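Local coordinates for Cgl0159-like domain-containing protein (Corynebacterium glutamicum, PDB 3FOK) that is of unknown function but adopts a TIM-barrel fold, consistent with an enzyme whose active site would lie at the C-terminal ends of the barrel strands, at residues 219-224 with 236-241; 51-56 with 113-118; 253-258 with 289-294. All blocks are in the same frame, centred on the assembly; numbering follows the deposited sequence.

Contact 1: 219-224 with 236-241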
ATOM      1  N   THR A 219       6.515  -1.431  26.524  1.00 17.86           N
ATOM      2  CA  THR A 219       7.677  -0.883  25.852  1.00 18.32           C
ATOM      3  C   THR A 219       8.794  -0.421  26.779  1.00 17.23           C
ATOM      4  O   THR A 219       8.563   0.231  27.793  1.00 15.20           O
ATOM      5  CB  THR A 219       7.277   0.267  24.891  1.00 17.78           C
ATOM      6  OG1 THR A 219       7.514   1.528  25.520  1.00 21.25           O
ATOM      7  CG2 THR A 219       5.803   0.161  24.522  1.00 15.78           C
ATOM      8  N   TRP A 220      10.011  -0.798  26.402  1.00 17.64           N
ATOM      9  CA  TRP A 220      11.227  -0.463  27.126  1.00 18.29           C
ATOM     10  C   TRP A 220      12.029   0.497  26.260  1.00 19.35           C
ATOM     11  O   TRP A 220      11.749   0.666  25.078  1.00 19.41           O
ATOM     12  CB  TRP A 220      12.074  -1.715  27.364  1.00 17.46           C
ATOM     13  CG  TRP A 220      11.536  -2.666  28.378  1.00 17.01           C
ATOM     14  CD1 TRP A 220      10.285  -3.202  28.418  1.00 18.04           C
ATOM     15  CD2 TRP A 220      12.247  -3.221  29.489  1.00 17.66           C
ATOM     16  NE1 TRP A 220      10.168  -4.060  29.487  1.00 16.74           N
ATOM     17  CE2 TRP A 220      11.359  -4.091  30.163  1.00 17.30           C
ATOM     18  CE3 TRP A 220      13.552  -3.071  29.982  1.00 16.82           C
ATOM     19  CZ2 TRP A 220      11.730  -4.806  31.305  1.00 17.67           C
ATOM     20  CZ3 TRP A 220      13.925  -3.785  31.119  1.00 16.75           C
ATOM     21  CH2 TRP A 220      13.015  -4.641  31.767  1.00 18.94           C
HETATM   22  N   MSE A 221      13.036   1.112  26.857  1.00 21.66           N
HETATM   23  CA  MSE A 221      13.900   2.036  26.144  1.00 22.98           C
HETATM   24  C   MSE A 221      15.320   1.493  26.186  1.00 21.71           C
HETATM   25  O   MSE A 221      15.753   0.921  27.186  1.00 19.96           O
HETATM   26  CB  MSE A 221      13.876   3.422  26.800  1.00 26.26           C
HETATM   27  CG  MSE A 221      12.558   4.168  26.695  1.00 32.23           C
HETATM   28 SE   MSE A 221      12.229   4.915  24.938  1.00 40.73          SE
HETATM   29  CE  MSE A 221      10.830   3.738  24.348  1.00 38.34           C
ATOM     30  N   LYS A 222      16.031   1.659  25.081  1.00 21.08           N
ATOM     31  CA  LYS A 222      17.419   1.237  24.974  1.00 21.28           C
ATOM     32  C   LYS A 222      18.089   2.562  24.635  1.00 20.77           C
ATOM     33  O   LYS A 222      18.020   3.027  23.500  1.00 19.48           O
ATOM     34  CB  LYS A 222      17.575   0.227  23.838  1.00 21.99           C
ATOM     35  CG  LYS A 222      18.959  -0.386  23.697  1.00 23.17           C
ATOM     36  CD  LYS A 222      18.980  -1.335  22.505  1.00 25.05           C
ATOM     37  CE  LYS A 222      20.378  -1.820  22.182  1.00 25.30           C
ATOM     38  NZ  LYS A 222      20.395  -2.552  20.885  1.00 26.59           N
ATOM     39  N   LEU A 223      18.709   3.183  25.633  1.00 21.04           N
ATOM     40  CA  LEU A 223      19.335   4.484  25.445  1.00 20.77           C
ATOM     41  C   LEU A 223      20.851   4.504  25.546  1.00 22.64           C
ATOM     42  O   LEU A 223      21.463   3.607  26.126  1.00 23.65           O
ATOM     43  CB  LEU A 223      18.770   5.473  26.468  1.00 20.60           C
ATOM     44  CG  LEU A 223      17.249   5.574  26.597  1.00 19.88           C
ATOM     45  CD1 LEU A 223      16.907   6.571  27.686  1.00 18.02           C
ATOM     46  CD2 LEU A 223      16.636   5.994  25.274  1.00 19.49           C
ATOM     47  N   PRO A 224      21.478   5.543  24.967  1.00 22.78           N
ATOM     48  CA  PRO A 224      22.933   5.692  24.995  1.00 23.69           C
ATOM     49  C   PRO A 224      23.325   6.465  26.253  1.00 25.47           C
ATOM     50  O   PRO A 224      22.605   7.378  26.667  1.00 26.55           O
ATOM     51  CB  PRO A 224      23.211   6.487  23.729  1.00 23.35           C
ATOM     52  CG  PRO A 224      22.051   7.427  23.702  1.00 22.37           C
ATOM     53  CD  PRO A 224      20.876   6.522  24.040  1.00 21.34           C
ATOM     54  N   THR A 236      11.348   9.553  30.943  1.00 25.71           N
ATOM     55  CA  THR A 236      10.349   8.492  30.985  1.00 25.49           C
ATOM     56  C   THR A 236      10.269   7.773  32.310  1.00 24.18           C
ATOM     57  O   THR A 236      11.121   7.917  33.185  1.00 23.12           O
ATOM     58  CB  THR A 236      10.585   7.395  29.926  1.00 26.07           C
ATOM     59  OG1 THR A 236      11.981   7.080  29.859  1.00 25.49           O
ATOM     60  CG2 THR A 236      10.064   7.833  28.576  1.00 29.22           C
ATOM     61  N   THR A 237       9.216   6.978  32.418  1.00 23.95           N
ATOM     62  CA  THR A 237       8.937   6.176  33.590  1.00 24.17           C
ATOM     63  C   THR A 237       9.133   4.729  33.169  1.00 24.16           C
ATOM     64  O   THR A 237       8.936   3.803  33.952  1.00 24.33           O
ATOM     65  CB  THR A 237       7.482   6.365  34.028  1.00 25.48           C
ATOM     66  OG1 THR A 237       6.616   6.123  32.909  1.00 26.15           O
ATOM     67  CG2 THR A 237       7.257   7.779  34.532  1.00 24.92           C
HETATM   68  N   MSE A 238       9.541   4.549  31.919  1.00 24.71           N
HETATM   69  CA  MSE A 238       9.733   3.220  31.359  1.00 26.11           C
HETATM   70  C   MSE A 238      11.054   2.540  31.665  1.00 23.39           C
HETATM   71  O   MSE A 238      12.089   3.190  31.797  1.00 22.16           O
HETATM   72  CB  MSE A 238       9.532   3.277  29.848  1.00 30.11           C
HETATM   73  CG  MSE A 238       8.161   3.782  29.476  1.00 35.42           C
HETATM   74 SE   MSE A 238       7.980   4.103  27.599  1.00 43.55          SE
HETATM   75  CE  MSE A 238       6.059   3.848  27.469  1.00 41.36           C
ATOM     76  N   PRO A 239      11.025   1.204  31.788  1.00 21.20           N
ATOM     77  CA  PRO A 239      12.232   0.429  32.076  1.00 20.87           C
ATOM     78  C   PRO A 239      13.249   0.698  30.977  1.00 21.34           C
ATOM     79  O   PRO A 239      12.929   0.630  29.789  1.00 19.05           O
ATOM     80  CB  PRO A 239      11.725  -1.013  32.090  1.00 20.24           C
ATOM     81  CG  PRO A 239      10.515  -0.971  31.205  1.00 20.23           C
ATOM     82  CD  PRO A 239       9.862   0.319  31.609  1.00 19.79           C
ATOM     83  N   THR A 240      14.471   1.021  31.381  1.00 22.59           N
ATOM     84  CA  THR A 240      15.521   1.352  30.435  1.00 22.45           C
ATOM     85  C   THR A 240      16.756   0.466  30.521  1.00 23.10           C
ATOM     86  O   THR A 240      17.154   0.021  31.596  1.00 24.30           O
ATOM     87  CB  THR A 240      15.956   2.821  30.624  1.00 23.13           C
ATOM     88  OG1 THR A 240      14.832   3.680  30.404  1.00 23.92           O
ATOM     89  CG2 THR A 240      17.064   3.189  29.651  1.00 25.60           C
ATOM     90  N   LEU A 241      17.351   0.212  29.363  1.00 23.60           N
ATOM     91  CA  LEU A 241      18.564  -0.585  29.260  1.00 24.33           C
ATOM     92  C   LEU A 241      19.572   0.291  28.532  1.00 25.21           C
ATOM     93  O   LEU A 241      19.223   1.005  27.590  1.00 25.19           O
ATOM     94  CB  LEU A 241      18.302  -1.871  28.473  1.00 24.17           C
ATOM     95  CG  LEU A 241      17.392  -2.882  29.176  1.00 25.27           C
ATOM     96  CD1 LEU A 241      17.072  -4.029  28.239  1.00 23.38           C
ATOM     97  CD2 LEU A 241      18.076  -3.394  30.437  1.00 24.62           C
TER
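The indole of Trp220 receives Pro239 on one face: Pro239 CG stands 3.2 Å from the centroid of the five-membered ring, 7° off its normal, in a CH-pi contact. Pro239 CB slides along the same ring system to within 3.5 Å of Trp220 CD2 and CE3, while Leu241 CG approaches CE3 obliquely. Phe144, of strand 144-151 beyond strand 179-189, meets the indole edge-to-face.

The strands pair in parallel. Met221 N donates to Pro239 O (3.0 Å); Met221 O then accepts from Leu241 N at 2.8 Å, and Leu223 N reaches Leu241 O. Side chains alternate across the sheet. Selenomethionine Met221 and Thr240 point to the side packed by helix 199-210; Leu223 touches Val206 of that helix and rests its CG on Thr240 CG2. Lys222 and Leu241 point to the other side, into the barrel; the extended chain of Lys222 carries NZ to Glu182.

Thr240 OG1 turns back to Met238 O (3.1 Å), tying the incoming loop to the start of its strand. Chemically, three backbone bonds fix the parallel register, the apolar Trp220-Pro239 stack also meets Ala19 and Arg18 of a second subunit, and the buried charge of Lys222 is paired in a salt bridge with Glu182.

Contact 2: 51-56 with 113-118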
ATOM      1  N   HIS A  51      24.073  -6.347  14.460  1.00 20.50           N
ATOM      2  CA  HIS A  51      24.678  -5.370  13.558  1.00 20.99           C
ATOM      3  C   HIS A  51      24.938  -5.854  12.124  1.00 20.67           C
ATOM      4  O   HIS A  51      24.652  -5.137  11.163  1.00 20.67           O
ATOM      5  CB  HIS A  51      25.999  -4.862  14.140  1.00 21.45           C
ATOM      6  CG  HIS A  51      25.948  -4.583  15.606  1.00 21.48           C
ATOM      7  ND1 HIS A  51      25.835  -5.581  16.550  1.00 21.95           N
ATOM      8  CD2 HIS A  51      26.010  -3.417  16.298  1.00 20.66           C
ATOM      9  CE1 HIS A  51      25.831  -5.044  17.758  1.00 24.52           C
ATOM     10  NE2 HIS A  51      25.937  -3.733  17.631  1.00 23.84           N
ATOM     11  N   PRO A  52      25.494  -7.065  11.960  1.00 19.81           N
ATOM     12  CA  PRO A  52      25.775  -7.580  10.615  1.00 19.92           C
ATOM     13  C   PRO A  52      24.613  -7.447   9.633  1.00 19.98           C
ATOM     14  O   PRO A  52      24.784  -6.945   8.520  1.00 20.96           O
ATOM     15  CB  PRO A  52      26.142  -9.036  10.877  1.00 19.89           C
ATOM     16  CG  PRO A  52      26.787  -8.976  12.221  1.00 19.70           C
ATOM     17  CD  PRO A  52      25.852  -8.064  12.983  1.00 20.12           C
ATOM     18  N   ALA A  53      23.437  -7.899  10.057  1.00 19.04           N
ATOM     19  CA  ALA A  53      22.235  -7.855   9.229  1.00 18.48           C
ATOM     20  C   ALA A  53      21.904  -6.455   8.720  1.00 18.05           C
ATOM     21  O   ALA A  53      21.153  -6.298   7.763  1.00 17.12           O
ATOM     22  CB  ALA A  53      21.056  -8.414  10.011  1.00 17.18           C
ATOM     23  N   ARG A  54      22.464  -5.440   9.363  1.00 18.83           N
ATOM     24  CA  ARG A  54      22.211  -4.067   8.958  1.00 18.77           C
ATOM     25  C   ARG A  54      23.355  -3.547   8.090  1.00 19.90           C
ATOM     26  O   ARG A  54      23.398  -2.367   7.734  1.00 19.45           O
ATOM     27  CB  ARG A  54      22.041  -3.182  10.194  1.00 19.57           C
ATOM     28  CG  ARG A  54      21.417  -1.851   9.876  1.00 21.37           C
ATOM     29  CD  ARG A  54      21.383  -0.924  11.071  1.00 21.21           C
ATOM     30  NE  ARG A  54      21.633   0.437  10.615  1.00 25.07           N
ATOM     31  CZ  ARG A  54      22.815   1.036  10.675  1.00 24.73           C
ATOM     32  NH1 ARG A  54      23.857   0.399  11.188  1.00 23.77           N
ATOM     33  NH2 ARG A  54      22.965   2.257  10.186  1.00 26.96           N
ATOM     34  N   GLY A  55      24.277  -4.443   7.750  1.00 20.07           N
ATOM     35  CA  GLY A  55      25.410  -4.073   6.924  1.00 21.58           C
ATOM     36  C   GLY A  55      26.487  -3.318   7.682  1.00 22.47           C
ATOM     37  O   GLY A  55      27.243  -2.543   7.089  1.00 23.72           O
ATOM     38  N   ALA A  56      26.569  -3.539   8.991  1.00 21.71           N
ATOM     39  CA  ALA A  56      27.561  -2.860   9.821  1.00 21.77           C
ATOM     40  C   ALA A  56      28.493  -3.848  10.519  1.00 22.01           C
ATOM     41  O   ALA A  56      28.203  -4.308  11.626  1.00 21.17           O
ATOM     42  CB  ALA A  56      26.856  -1.986  10.852  1.00 20.29           C
HETATM   43  N   MSE A 113      13.885  -6.541  15.071  1.00 18.93           N
HETATM   44  CA  MSE A 113      12.853  -6.537  14.039  1.00 20.78           C
HETATM   45  C   MSE A 113      13.185  -5.840  12.720  1.00 21.41           C
HETATM   46  O   MSE A 113      12.872  -6.370  11.650  1.00 21.53           O
HETATM   47  CB  MSE A 113      11.568  -5.932  14.605  1.00 22.77           C
HETATM   48  CG  MSE A 113      11.045  -6.634  15.845  1.00 27.75           C
HETATM   49 SE   MSE A 113       9.399  -5.856  16.511  1.00 36.42          SE
HETATM   50  CE  MSE A 113       8.153  -6.755  15.334  1.00 30.58           C
ATOM     51  N   ASN A 114      13.802  -4.663  12.784  1.00 20.57           N
ATOM     52  CA  ASN A 114      14.115  -3.920  11.568  1.00 19.35           C
ATOM     53  C   ASN A 114      15.590  -3.656  11.281  1.00 18.03           C
ATOM     54  O   ASN A 114      16.321  -3.133  12.118  1.00 18.60           O
ATOM     55  CB  ASN A 114      13.340  -2.593  11.549  1.00 20.20           C
ATOM     56  CG  ASN A 114      13.709  -1.669  12.699  1.00 20.60           C
ATOM     57  OD1 ASN A 114      13.592  -0.449  12.579  1.00 21.70           O
ATOM     58  ND2 ASN A 114      14.141  -2.240  13.815  1.00 18.69           N
ATOM     59  N   ARG A 115      16.001  -4.004  10.067  1.00 17.06           N
ATOM     60  CA  ARG A 115      17.379  -3.841   9.610  1.00 16.76           C
ATOM     61  C   ARG A 115      17.443  -3.204   8.223  1.00 17.13           C
ATOM     62  O   ARG A 115      18.508  -3.118   7.623  1.00 16.68           O
ATOM     63  CB  ARG A 115      18.070  -5.207   9.561  1.00 16.92           C
ATOM     64  CG  ARG A 115      18.803  -5.643  10.836  1.00 18.37           C
ATOM     65  CD  ARG A 115      18.612  -4.665  11.974  1.00 16.88           C
ATOM     66  NE  ARG A 115      19.815  -4.531  12.787  1.00 18.06           N
ATOM     67  CZ  ARG A 115      20.079  -3.475  13.546  1.00 19.19           C
ATOM     68  NH1 ARG A 115      19.226  -2.462  13.597  1.00 18.03           N
ATOM     69  NH2 ARG A 115      21.199  -3.428  14.251  1.00 22.50           N
ATOM     70  N   GLY A 116      16.297  -2.753   7.725  1.00 17.86           N
ATOM     71  CA  GLY A 116      16.227  -2.149   6.406  1.00 16.71           C
ATOM     72  C   GLY A 116      17.127  -0.954   6.148  1.00 16.13           C
ATOM     73  O   GLY A 116      17.681  -0.819   5.054  1.00 16.61           O
ATOM     74  N   GLY A 117      17.264  -0.080   7.140  1.00 14.21           N
ATOM     75  CA  GLY A 117      18.108   1.093   6.988  1.00 14.33           C
ATOM     76  C   GLY A 117      19.580   0.733   7.028  1.00 13.42           C
ATOM     77  O   GLY A 117      20.272   1.018   8.002  1.00 12.92           O
ATOM     78  N   LEU A 118      20.053   0.109   5.955  1.00 13.45           N
ATOM     79  CA  LEU A 118      21.441  -0.327   5.851  1.00 14.65           C
ATOM     80  C   LEU A 118      22.459   0.793   6.032  1.00 15.96           C
ATOM     81  O   LEU A 118      22.253   1.927   5.594  1.00 15.15           O
ATOM     82  CB  LEU A 118      21.673  -1.005   4.502  1.00 12.68           C
ATOM     83  CG  LEU A 118      20.827  -2.248   4.219  1.00 12.45           C
ATOM     84  CD1 LEU A 118      21.148  -2.770   2.824  1.00 11.29           C
ATOM     85  CD2 LEU A 118      21.099  -3.317   5.268  1.00 13.49           C
TER
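Arg54 crosses Arg115 at about a right angle, and its atoms meet Arg115 and Gly117 in turn. CB lies 3.7 Å from Arg115 NE. With CG anti to the backbone N (chi1 -164°), the chain runs alongside segment 113-118, and CG comes to 3.6 Å from Gly117 O. CD then passes over one face of the Arg115 guanidinium, 3.6 Å above its plane and offset toward the rim. NE makes a weak, bent hydrogen bond to Gly117 O (3.0 Å, 125° at the hydrogen), while Leu118 C covers one face of the Arg54 guanidinium. At the tip, NH2 forms a salt bridge with Glu124, which probably offsets some of the positive charge gathered here with Arg115 and Arg150.

Arg115 is held by the opposite loop: NE bonds to Asp50 O, and Arg115 CG packs on Ala53 CB at 3.7 Å. Leu118 completes the contact, its CD2 3.5 Å from Arg54 O and its CA-H directed at the same oxygen. Gly117 is the centre of an inverse gamma turn, bonded from Leu118 N to Gly116 O, and its carbonyl also accepts from Arg150 NH2.

Two loops that leave strands 44-48 and 108-112 thus interlock over the C-terminal end of the barrel, the end at which TIM-barrel enzymes characteristically place their active sites.

Contact 3: 253-258 with 289-294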
ATOM      1  N   ALA A 253      36.971   4.470  31.408  1.00 45.83           N
ATOM      2  CA  ALA A 253      36.062   5.604  31.487  1.00 44.69           C
ATOM      3  C   ALA A 253      34.666   5.169  31.053  1.00 44.03           C
ATOM      4  O   ALA A 253      33.663   5.599  31.630  1.00 43.59           O
ATOM      5  CB  ALA A 253      36.559   6.736  30.595  1.00 44.13           C
ATOM      6  N   THR A 254      34.610   4.312  30.035  1.00 42.50           N
ATOM      7  CA  THR A 254      33.340   3.811  29.523  1.00 41.87           C
ATOM      8  C   THR A 254      32.584   3.045  30.605  1.00 41.18           C
ATOM      9  O   THR A 254      31.412   3.319  30.865  1.00 40.92           O
ATOM     10  CB  THR A 254      33.555   2.880  28.306  1.00 41.59           C
ATOM     11  OG1 THR A 254      34.190   3.611  27.249  1.00 41.11           O
ATOM     12  CG2 THR A 254      32.229   2.335  27.808  1.00 40.65           C
ATOM     13  N   PHE A 255      33.258   2.084  31.232  1.00 40.28           N
ATOM     14  CA  PHE A 255      32.644   1.286  32.289  1.00 38.52           C
ATOM     15  C   PHE A 255      32.167   2.164  33.444  1.00 38.35           C
ATOM     16  O   PHE A 255      31.141   1.884  34.067  1.00 37.89           O
ATOM     17  CB  PHE A 255      33.634   0.242  32.813  1.00 37.61           C
ATOM     18  CG  PHE A 255      33.782  -0.957  31.922  1.00 37.07           C
ATOM     19  CD1 PHE A 255      32.712  -1.820  31.715  1.00 36.80           C
ATOM     20  CD2 PHE A 255      34.992  -1.225  31.291  1.00 37.13           C
ATOM     21  CE1 PHE A 255      32.842  -2.936  30.889  1.00 36.76           C
ATOM     22  CE2 PHE A 255      35.134  -2.341  30.462  1.00 36.78           C
ATOM     23  CZ  PHE A 255      34.057  -3.197  30.262  1.00 36.28           C
ATOM     24  N   ALA A 256      32.911   3.229  33.723  1.00 37.38           N
ATOM     25  CA  ALA A 256      32.566   4.141  34.806  1.00 35.83           C
ATOM     26  C   ALA A 256      31.265   4.886  34.526  1.00 35.20           C
ATOM     27  O   ALA A 256      30.447   5.072  35.426  1.00 35.20           O
ATOM     28  CB  ALA A 256      33.701   5.135  35.033  1.00 34.50           C
ATOM     29  N   SER A 257      31.075   5.319  33.283  1.00 34.17           N
ATOM     30  CA  SER A 257      29.861   6.040  32.922  1.00 33.59           C
ATOM     31  C   SER A 257      28.643   5.126  33.040  1.00 33.51           C
ATOM     32  O   SER A 257      27.563   5.570  33.430  1.00 33.47           O
ATOM     33  CB  SER A 257      29.970   6.592  31.500  1.00 32.88           C
ATOM     34  OG  SER A 257      30.148   5.551  30.557  1.00 33.92           O
ATOM     35  N   TRP A 258      28.821   3.851  32.702  1.00 32.34           N
ATOM     36  CA  TRP A 258      27.736   2.882  32.795  1.00 32.23           C
ATOM     37  C   TRP A 258      27.379   2.688  34.261  1.00 33.23           C
ATOM     38  O   TRP A 258      26.207   2.707  34.638  1.00 33.51           O
ATOM     39  CB  TRP A 258      28.160   1.531  32.209  1.00 30.18           C
ATOM     40  CG  TRP A 258      28.452   1.539  30.741  1.00 28.46           C
ATOM     41  CD1 TRP A 258      28.328   2.591  29.882  1.00 27.88           C
ATOM     42  CD2 TRP A 258      28.915   0.432  29.957  1.00 27.39           C
ATOM     43  NE1 TRP A 258      28.686   2.209  28.611  1.00 29.23           N
ATOM     44  CE2 TRP A 258      29.050   0.888  28.629  1.00 27.50           C
ATOM     45  CE3 TRP A 258      29.226  -0.903  30.249  1.00 26.91           C
ATOM     46  CZ2 TRP A 258      29.484   0.058  27.592  1.00 26.93           C
ATOM     47  CZ3 TRP A 258      29.659  -1.731  29.213  1.00 26.71           C
ATOM     48  CH2 TRP A 258      29.782  -1.245  27.902  1.00 26.49           C
ATOM     49  N   ASP A 289      32.773 -10.038  32.011  1.00 25.29           N
ATOM     50  CA  ASP A 289      32.678 -10.167  33.468  1.00 24.45           C
ATOM     51  C   ASP A 289      32.555  -8.800  34.128  1.00 25.31           C
ATOM     52  O   ASP A 289      31.759  -8.614  35.047  1.00 24.92           O
ATOM     53  CB  ASP A 289      33.902 -10.883  34.041  1.00 24.03           C
ATOM     54  CG  ASP A 289      33.900 -12.371  33.749  1.00 26.23           C
ATOM     55  OD1 ASP A 289      32.826 -13.003  33.863  1.00 27.06           O
ATOM     56  OD2 ASP A 289      34.976 -12.916  33.422  1.00 27.33           O
ATOM     57  N   THR A 290      33.362  -7.852  33.661  1.00 26.34           N
ATOM     58  CA  THR A 290      33.339  -6.496  34.189  1.00 27.44           C
ATOM     59  C   THR A 290      31.904  -5.992  34.123  1.00 28.97           C
ATOM     60  O   THR A 290      31.300  -5.647  35.147  1.00 29.04           O
ATOM     61  CB  THR A 290      34.222  -5.561  33.349  1.00 28.27           C
ATOM     62  OG1 THR A 290      35.578  -6.020  33.390  1.00 30.30           O
ATOM     63  CG2 THR A 290      34.153  -4.139  33.881  1.00 27.45           C
ATOM     64  N   ALA A 291      31.368  -5.963  32.906  1.00 28.96           N
ATOM     65  CA  ALA A 291      30.005  -5.513  32.665  1.00 29.23           C
ATOM     66  C   ALA A 291      29.027  -6.318  33.519  1.00 30.22           C
ATOM     67  O   ALA A 291      28.134  -5.757  34.161  1.00 29.94           O
ATOM     68  CB  ALA A 291      29.663  -5.667  31.187  1.00 28.19           C
ATOM     69  N   ALA A 292      29.206  -7.636  33.522  1.00 29.93           N
ATOM     70  CA  ALA A 292      28.342  -8.521  34.287  1.00 30.43           C
ATOM     71  C   ALA A 292      28.294  -8.149  35.765  1.00 31.54           C
ATOM     72  O   ALA A 292      27.217  -8.003  36.343  1.00 30.17           O
ATOM     73  CB  ALA A 292      28.810  -9.957  34.133  1.00 30.76           C
ATOM     74  N   ARG A 293      29.467  -8.002  36.372  1.00 33.53           N
ATOM     75  CA  ARG A 293      29.557  -7.674  37.790  1.00 35.76           C
ATOM     76  C   ARG A 293      29.172  -6.226  38.067  1.00 35.65           C
ATOM     77  O   ARG A 293      29.153  -5.779  39.215  1.00 36.51           O
ATOM     78  CB  ARG A 293      30.968  -7.995  38.300  1.00 37.47           C
ATOM     79  CG  ARG A 293      31.264  -9.507  38.249  1.00 42.97           C
ATOM     80  CD  ARG A 293      32.716  -9.878  38.563  1.00 45.71           C
ATOM     81  NE  ARG A 293      33.669  -9.271  37.636  1.00 48.19           N
ATOM     82  CZ  ARG A 293      34.943  -9.638  37.515  1.00 48.98           C
ATOM     83  NH1 ARG A 293      35.431 -10.623  38.262  1.00 49.06           N
ATOM     84  NH2 ARG A 293      35.735  -9.009  36.654  1.00 48.87           N
ATOM     85  N   LEU A 294      28.838  -5.503  37.004  1.00 34.95           N
ATOM     86  CA  LEU A 294      28.424  -4.111  37.108  1.00 33.15           C
ATOM     87  C   LEU A 294      26.897  -4.089  37.165  1.00 33.29           C
ATOM     88  O   LEU A 294      26.297  -3.223  37.799  1.00 34.14           O
ATOM     89  CB  LEU A 294      28.923  -3.338  35.885  1.00 30.55           C
ATOM     90  CG  LEU A 294      29.565  -1.962  36.084  1.00 30.19           C
ATOM     91  CD1 LEU A 294      30.516  -1.975  37.272  1.00 27.80           C
ATOM     92  CD2 LEU A 294      30.309  -1.584  34.811  1.00 26.07           C
TER
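Phe255 and Thr290 join two neighbouring helices in the outer layer of the TIM barrel, helix 252-261 and helix 284-295. The segments run almost parallel, their axes 10.9 Å apart at closest approach and crossing at -17°, a separation bridged by side chains.

The principal contact is a CH-pi interaction. Thr290 CG2 sits over the centre of the Phe255 ring, 3.5 Å from its centroid and 13° off the normal. This methyl lies anti to the backbone N of Thr290, a rotation that at the same time turns OG1 back along its own helix to bond to Ala286 O. The polar branch is therefore satisfied within the helix and the apolar branch is given to the ring.

One turn further along, Leu294 flanks the same phenylalanine. Its CD2 approaches the ring obliquely, 3.9 Å from Phe255 CD1, and also lies 3.6 Å from Phe255 O, so that a single methyl touches both side chain and backbone. Ala291 CB is 4.2 Å from Phe255 CE1. The same CB meets the edge of the Trp258 indole, at 4.4 Å from CZ3.

Beneath the helices lies the sheet. Trp258 reaches Leu270 and Val272 of strand 267-272, and Ala291 rests on Phe45 of strand 44-48. No hydrogen bond crosses between the segments; the contact is mainly apolar. Near-parallel helices of successive beta-alpha units, packed on each other and on the strands beneath, are the hallmark of the beta/alpha barrel, here at the seam where its last strand meets its first.

In the fold
The three contacts sample three layers of one barrel. Contact 1 belongs to the wall of strands, contact 2 to the loops at their C-terminal ends, and contact 3 to the helical coat. Contacts 1 and 3 follow each other in the chain, since strand 240-243 leads into helix 252-261; their centres are 18 Å apart and their nearest atoms about 7 Å. The centre of contact 2 is 21 Å from that of contact 1 and 26 Å from that of contact 3, contacts 2 and 3 lying on opposite sides of the centre of the chain. None touches another. No active site is known; in other TIM barrels it lies at the end where the loops of contact 2 are found.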